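Local coordinates for protein KLLA0E08119p (Kluyveromyces lactis, PDB 3VA7) that probably carboxylates urea in an ATP- and biotin-dependent reaction, the first step of urea breakdown through allophanate, its allophanate-hydrolysing part being absent from this piece, at residues A[252-265]-A[323-337]. Sequence-based numbering, arbitrary orientation.
Sequences IGERDCSLQRRNQK and QVEHPITEMVTGLDL. With GOL (glycerol), chain E.
I252, on strand 249-261, packs against T329, L335 and L337 of the facing segment. I252 CG2, set anti to the backbone N, meets the methyl CG2 of T329 at 3.7 Å, while I252 CD1 reaches on to L335 and L337: it comes end to end with L335 CD1 at 3.9 Å, whereas the L337 side chain slides past in the opposite direction. R255 combines apolar and polar contacts. Its aliphatic part lies obliquely against I328, R255 CD to I328 CG1 3.7 Å, and a bend at chi3 (-70°) brings the guanidinium to T329 and Q323. R255 NH1 donates to T329 OG1 at 2.8 Å with the acceptor tilted 15° from the guanidinium plane. NH2 makes a weak, bent bond to Q323 OE1, which lies at the edge of the group and also bonds to T301; H326 N sits over one face, and E238 takes NE in a salt bridge. Both segments belong to the ATP-grasp region of the biotin carboxylase domain, where helix 326-333 packs on the antiparallel sheet that contains strands 249-261 and 264-270; strand and helix run at 133°. C257 turns SG toward the E325 carboxylate, C257 SG lying 3.3 Å from E325 OE2. After the type I' turn R261-Q264 the chain returns, and K265 crosses E325 at about a right angle. K265 NZ forms a 2.8 Å salt bridge with E325 OE2 on the syn side, and R367 pairs with OE1, so that each carboxylate oxygen has a basic partner. A glycerol, probably from the crystallisation liquor, also takes a hydrogen bond from K265 NZ and one from V324 N.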
loop_
_atom_site.group_PDB
_atom_site.type_symbol
_atom_site.label_atom_id
_atom_site.label_comp_id
_atom_site.label_asym_id
_atom_site.label_seq_id
_atom_site.Cartn_x
_atom_site.Cartn_y
_atom_site.Cartn_z
ATOM N N ILE A 252 7.340 17.075 43.278
ATOM C CA ILE A 252 8.448 16.640 42.452
ATOM C C ILE A 252 8.793 17.740 41.447
ATOM O O ILE A 252 9.963 17.893 41.104
ATOM C CB ILE A 252 8.154 15.224 41.854
ATOM C CG1 ILE A 252 8.052 14.229 43.032
ATOM C CG2 ILE A 252 9.184 14.805 40.826
ATOM C CD1 ILE A 252 8.582 12.808 42.793
ATOM N N GLY A 253 7.798 18.560 41.081
ATOM C CA GLY A 253 7.981 19.681 40.180
ATOM C C GLY A 253 6.645 20.152 39.617
ATOM O O GLY A 253 5.572 19.590 39.936
ATOM N N GLU A 254 6.685 21.194 38.788
ATOM C CA GLU A 254 5.468 21.708 38.176
ATOM C C GLU A 254 5.578 21.701 36.666
ATOM O O GLU A 254 6.677 21.791 36.086
ATOM C CB GLU A 254 5.135 23.134 38.657
ATOM C CG GLU A 254 5.800 24.248 37.866
ATOM C CD GLU A 254 7.297 24.325 38.113
ATOM O OE1 GLU A 254 7.843 23.534 38.939
ATOM O OE2 GLU A 254 7.935 25.201 37.488
ATOM N N ARG A 255 4.421 21.608 36.036
ATOM C CA ARG A 255 4.362 21.534 34.606
ATOM C C ARG A 255 3.318 22.536 34.232
ATOM O O ARG A 255 2.332 22.708 34.945
ATOM C CB ARG A 255 3.936 20.136 34.136
ATOM C CG ARG A 255 4.865 19.047 34.603
ATOM C CD ARG A 255 4.452 17.654 34.138
ATOM N NE ARG A 255 3.243 17.134 34.768
ATOM C CZ ARG A 255 3.211 16.103 35.611
ATOM N NH1 ARG A 255 4.330 15.436 35.946
ATOM N NH2 ARG A 255 2.040 15.713 36.119
ATOM N N ASP A 256 3.546 23.192 33.099
ATOM C CA ASP A 256 2.563 24.026 32.465
ATOM C C ASP A 256 1.880 23.251 31.318
ATOM O O ASP A 256 2.535 22.687 30.452
ATOM C CB ASP A 256 3.283 25.239 31.956
ATOM C CG ASP A 256 2.374 26.252 31.408
ATOM O OD1 ASP A 256 1.628 25.980 30.423
ATOM O OD2 ASP A 256 2.422 27.353 31.973
ATOM N N CYS A 257 0.551 23.257 31.314
ATOM C CA CYS A 257 -0.247 22.472 30.407
ATOM C C CYS A 257 -1.298 23.360 29.802
ATOM O O CYS A 257 -2.399 22.926 29.436
ATOM C CB CYS A 257 -0.878 21.296 31.152
ATOM S SG CYS A 257 0.344 20.117 31.886
ATOM N N SER A 258 -0.933 24.622 29.658
ATOM C CA SER A 258 -1.807 25.633 29.057
ATOM C C SER A 258 -2.206 25.364 27.595
ATOM O O SER A 258 -3.316 25.718 27.205
ATOM C CB SER A 258 -1.170 27.013 29.199
ATOM O OG SER A 258 -0.475 27.135 30.438
ATOM N N LEU A 259 -1.337 24.740 26.783
ATOM C CA LEU A 259 -1.639 24.615 25.343
ATOM C C LEU A 259 -2.646 23.503 25.077
ATOM O O LEU A 259 -2.295 22.373 24.732
ATOM C CB LEU A 259 -0.348 24.477 24.501
ATOM C CG LEU A 259 0.599 25.705 24.492
ATOM C CD1 LEU A 259 1.948 25.411 23.879
ATOM C CD2 LEU A 259 -0.029 26.933 23.810
ATOM N N GLN A 260 -3.908 23.844 25.287
ATOM C CA GLN A 260 -5.033 22.920 25.199
ATOM C C GLN A 260 -6.002 23.381 24.093
ATOM O O GLN A 260 -6.206 24.570 23.895
ATOM C CB GLN A 260 -5.793 22.927 26.515
ATOM C CG GLN A 260 -5.060 22.346 27.717
ATOM C CD GLN A 260 -5.841 22.505 29.041
ATOM O OE1 GLN A 260 -7.082 22.356 29.087
ATOM N NE2 GLN A 260 -5.117 22.804 30.111
ATOM N N ARG A 261 -6.615 22.432 23.398
ATOM C CA ARG A 261 -7.564 22.725 22.365
ATOM C C ARG A 261 -8.901 22.165 22.810
ATOM O O ARG A 261 -9.010 20.955 23.060
ATOM C CB ARG A 261 -7.122 22.091 21.056
ATOM C CG ARG A 261 -8.061 22.330 19.913
ATOM C CD ARG A 261 -7.802 21.384 18.751
ATOM N NE ARG A 261 -8.386 20.053 18.951
ATOM C CZ ARG A 261 -9.685 19.749 18.855
ATOM N NH1 ARG A 261 -10.082 18.498 19.073
ATOM N NH2 ARG A 261 -10.604 20.674 18.558
ATOM N N ARG A 262 -9.918 23.038 22.913
ATOM C CA ARG A 262 -11.220 22.656 23.465
ATOM C C ARG A 262 -10.947 21.758 24.669
ATOM O O ARG A 262 -11.531 20.681 24.822
ATOM C CB ARG A 262 -12.098 21.939 22.426
ATOM C CG ARG A 262 -12.830 22.845 21.382
ATOM C CD ARG A 262 -14.323 22.436 21.190
ATOM N NE ARG A 262 -14.530 20.996 20.894
ATOM C CZ ARG A 262 -15.707 20.345 20.986
ATOM N NH1 ARG A 262 -16.811 20.997 21.364
ATOM N NH2 ARG A 262 -15.792 19.037 20.694
ATOM N N ASN A 263 -9.996 22.210 25.488
ATOM C CA ASN A 263 -9.610 21.513 26.716
ATOM C C ASN A 263 -8.761 20.201 26.604
ATOM O O ASN A 263 -8.565 19.489 27.600
ATOM C CB ASN A 263 -10.858 21.295 27.593
ATOM C CG ASN A 263 -11.122 22.475 28.511
ATOM O OD1 ASN A 263 -11.581 23.537 28.069
ATOM N ND2 ASN A 263 -10.794 22.311 29.795
ATOM N N GLN A 264 -8.254 19.874 25.421
ATOM C CA GLN A 264 -7.499 18.641 25.304
ATOM C C GLN A 264 -6.014 18.974 25.109
ATOM O O GLN A 264 -5.635 19.664 24.152
ATOM C CB GLN A 264 -8.068 17.795 24.184
ATOM C CG GLN A 264 -9.563 17.536 24.315
ATOM C CD GLN A 264 -10.169 17.036 23.019
ATOM O OE1 GLN A 264 -9.855 15.935 22.567
ATOM N NE2 GLN A 264 -11.041 17.845 22.401
ATOM N N LYS A 265 -5.170 18.521 26.037
ATOM C CA LYS A 265 -3.783 18.977 26.051
ATOM C C LYS A 265 -3.045 18.512 24.797
ATOM O O LYS A 265 -3.360 17.426 24.297
ATOM C CB LYS A 265 -3.114 18.534 27.337
ATOM C CG LYS A 265 -3.941 18.955 28.543
ATOM C CD LYS A 265 -3.135 18.909 29.836
ATOM C CE LYS A 265 -3.370 17.631 30.559
ATOM N NZ LYS A 265 -3.319 17.833 32.031
ATOM N N GLN A 323 -0.082 10.812 35.168
ATOM C CA GLN A 323 -0.614 11.570 34.025
ATOM C C GLN A 323 0.193 11.393 32.733
ATOM O O GLN A 323 1.434 11.144 32.794
ATOM C CB GLN A 323 -0.643 13.059 34.355
ATOM C CG GLN A 323 -1.806 13.536 35.201
ATOM C CD GLN A 323 -1.666 15.009 35.453
ATOM O OE1 GLN A 323 -0.680 15.425 36.025
ATOM N NE2 GLN A 323 -2.593 15.804 34.985
ATOM N N VAL A 324 -0.500 11.530 31.584
ATOM C CA VAL A 324 0.126 11.445 30.270
ATOM C C VAL A 324 1.449 12.254 30.176
ATOM O O VAL A 324 2.474 11.702 29.810
ATOM C CB VAL A 324 -0.842 11.791 29.091
ATOM C CG1 VAL A 324 -0.101 11.638 27.710
ATOM C CG2 VAL A 324 -2.179 10.925 29.111
ATOM N N GLU A 325 1.454 13.511 30.615
ATOM C CA GLU A 325 2.661 14.367 30.531
ATOM C C GLU A 325 3.793 14.085 31.490
ATOM O O GLU A 325 4.769 14.870 31.508
ATOM C CB GLU A 325 2.329 15.876 30.635
ATOM C CG GLU A 325 1.558 16.267 31.859
ATOM C CD GLU A 325 0.030 16.174 31.692
ATOM O OE1 GLU A 325 -0.463 15.296 30.956
ATOM O OE2 GLU A 325 -0.690 17.009 32.296
ATOM N N HIS A 326 3.678 13.033 32.300
ATOM C CA HIS A 326 4.680 12.752 33.347
ATOM C C HIS A 326 6.125 12.669 32.835
ATOM O O HIS A 326 7.068 12.926 33.606
ATOM C CB HIS A 326 4.346 11.460 34.143
ATOM C CG HIS A 326 4.715 10.196 33.418
ATOM N ND1 HIS A 326 3.923 9.651 32.427
ATOM C CD2 HIS A 326 5.799 9.387 33.520
ATOM C CE1 HIS A 326 4.508 8.563 31.945
ATOM N NE2 HIS A 326 5.648 8.381 32.588
ATOM N N PRO A 327 6.331 12.282 31.569
ATOM C CA PRO A 327 7.754 12.197 31.157
ATOM C C PRO A 327 8.554 13.484 31.174
ATOM O O PRO A 327 9.760 13.412 31.344
ATOM C CB PRO A 327 7.689 11.668 29.729
ATOM C CG PRO A 327 6.321 10.918 29.620
ATOM C CD PRO A 327 5.417 11.736 30.541
ATOM N N ILE A 328 7.949 14.659 31.071
ATOM C CA ILE A 328 8.821 15.852 31.093
ATOM C C ILE A 328 9.486 16.046 32.464
ATOM O O ILE A 328 10.702 16.381 32.574
ATOM C CB ILE A 328 8.146 17.131 30.579
ATOM C CG1 ILE A 328 6.925 17.503 31.406
ATOM C CG2 ILE A 328 7.760 16.966 29.119
ATOM C CD1 ILE A 328 6.382 18.835 31.057
ATOM N N THR A 329 8.687 15.784 33.508
ATOM C CA THR A 329 9.155 15.736 34.890
ATOM C C THR A 329 10.332 14.754 35.035
ATOM O O THR A 329 11.364 15.058 35.700
ATOM C CB THR A 329 7.960 15.367 35.833
ATOM O OG1 THR A 329 6.928 16.361 35.698
ATOM C CG2 THR A 329 8.375 15.318 37.261
ATOM N N GLU A 330 10.196 13.588 34.408
ATOM C CA GLU A 330 11.282 12.568 34.462
ATOM C C GLU A 330 12.589 13.061 33.777
ATOM O O GLU A 330 13.686 12.651 34.137
ATOM C CB GLU A 330 10.829 11.218 33.878
ATOM C CG GLU A 330 9.737 10.526 34.681
ATOM C CD GLU A 330 9.356 9.131 34.163
ATOM O OE1 GLU A 330 9.753 8.778 33.014
ATOM O OE2 GLU A 330 8.670 8.367 34.914
ATOM N N MET A 331 12.458 13.966 32.813
ATOM C CA MET A 331 13.624 14.356 32.079
ATOM C C MET A 331 14.357 15.276 33.022
ATOM O O MET A 331 15.583 15.135 33.199
ATOM C CB MET A 331 13.284 15.090 30.758
ATOM C CG MET A 331 12.718 14.230 29.650
ATOM S SD MET A 331 13.994 13.306 28.753
ATOM C CE MET A 331 13.769 11.788 29.708
ATOM N N VAL A 332 13.638 16.229 33.617
ATOM C CA VAL A 332 14.353 17.243 34.411
ATOM C C VAL A 332 14.885 16.785 35.796
ATOM O O VAL A 332 15.761 17.442 36.366
ATOM C CB VAL A 332 13.622 18.565 34.492
ATOM C CG1 VAL A 332 13.239 18.983 33.104
ATOM C CG2 VAL A 332 12.394 18.448 35.379
ATOM N N THR A 333 14.430 15.626 36.281
ATOM C CA THR A 333 14.801 15.145 37.623
ATOM C C THR A 333 15.619 13.831 37.556
ATOM O O THR A 333 16.403 13.528 38.442
ATOM C CB THR A 333 13.513 14.961 38.472
ATOM O OG1 THR A 333 12.691 13.936 37.913
ATOM C CG2 THR A 333 12.669 16.253 38.462
ATOM N N GLY A 334 15.455 13.080 36.456
ATOM C CA GLY A 334 16.108 11.796 36.254
ATOM C C GLY A 334 15.409 10.709 37.037
ATOM O O GLY A 334 15.987 9.640 37.261
ATOM N N LEU A 335 14.190 10.981 37.517
ATOM C CA LEU A 335 13.437 9.987 38.274
ATOM C C LEU A 335 12.608 9.138 37.356
ATOM O O LEU A 335 12.087 9.612 36.370
ATOM C CB LEU A 335 12.496 10.648 39.284
ATOM C CG LEU A 335 13.186 11.453 40.397
ATOM C CD1 LEU A 335 12.126 11.955 41.363
ATOM C CD2 LEU A 335 14.277 10.676 41.103
ATOM N N ASP A 336 12.487 7.867 37.672
ATOM C CA ASP A 336 11.545 7.062 36.976
ATOM C C ASP A 336 10.321 6.985 37.926
ATOM O O ASP A 336 10.328 6.237 38.922
ATOM C CB ASP A 336 12.170 5.705 36.664
ATOM C CG ASP A 336 11.193 4.718 36.027
ATOM O OD1 ASP A 336 11.697 3.702 35.480
ATOM O OD2 ASP A 336 9.933 4.918 36.087
ATOM N N LEU A 337 9.279 7.754 37.588
ATOM C CA LEU A 337 8.043 7.825 38.384
ATOM C C LEU A 337 7.280 6.491 38.547
ATOM O O LEU A 337 6.869 6.157 39.645
ATOM C CB LEU A 337 7.136 8.905 37.815
ATOM C CG LEU A 337 7.724 10.319 37.922
ATOM C CD1 LEU A 337 6.640 11.236 37.388
ATOM C CD2 LEU A 337 8.188 10.744 39.414
HETATM C C1 GOL E . -5.552 15.010 31.762
HETATM O O1 GOL E . -5.800 16.174 32.538
HETATM C C2 GOL E . -4.188 14.318 32.021
HETATM O O2 GOL E . -3.120 14.847 31.267
HETATM C C3 GOL E . -4.257 12.852 31.584
HETATM O O3 GOL E . -3.174 12.150 32.148
#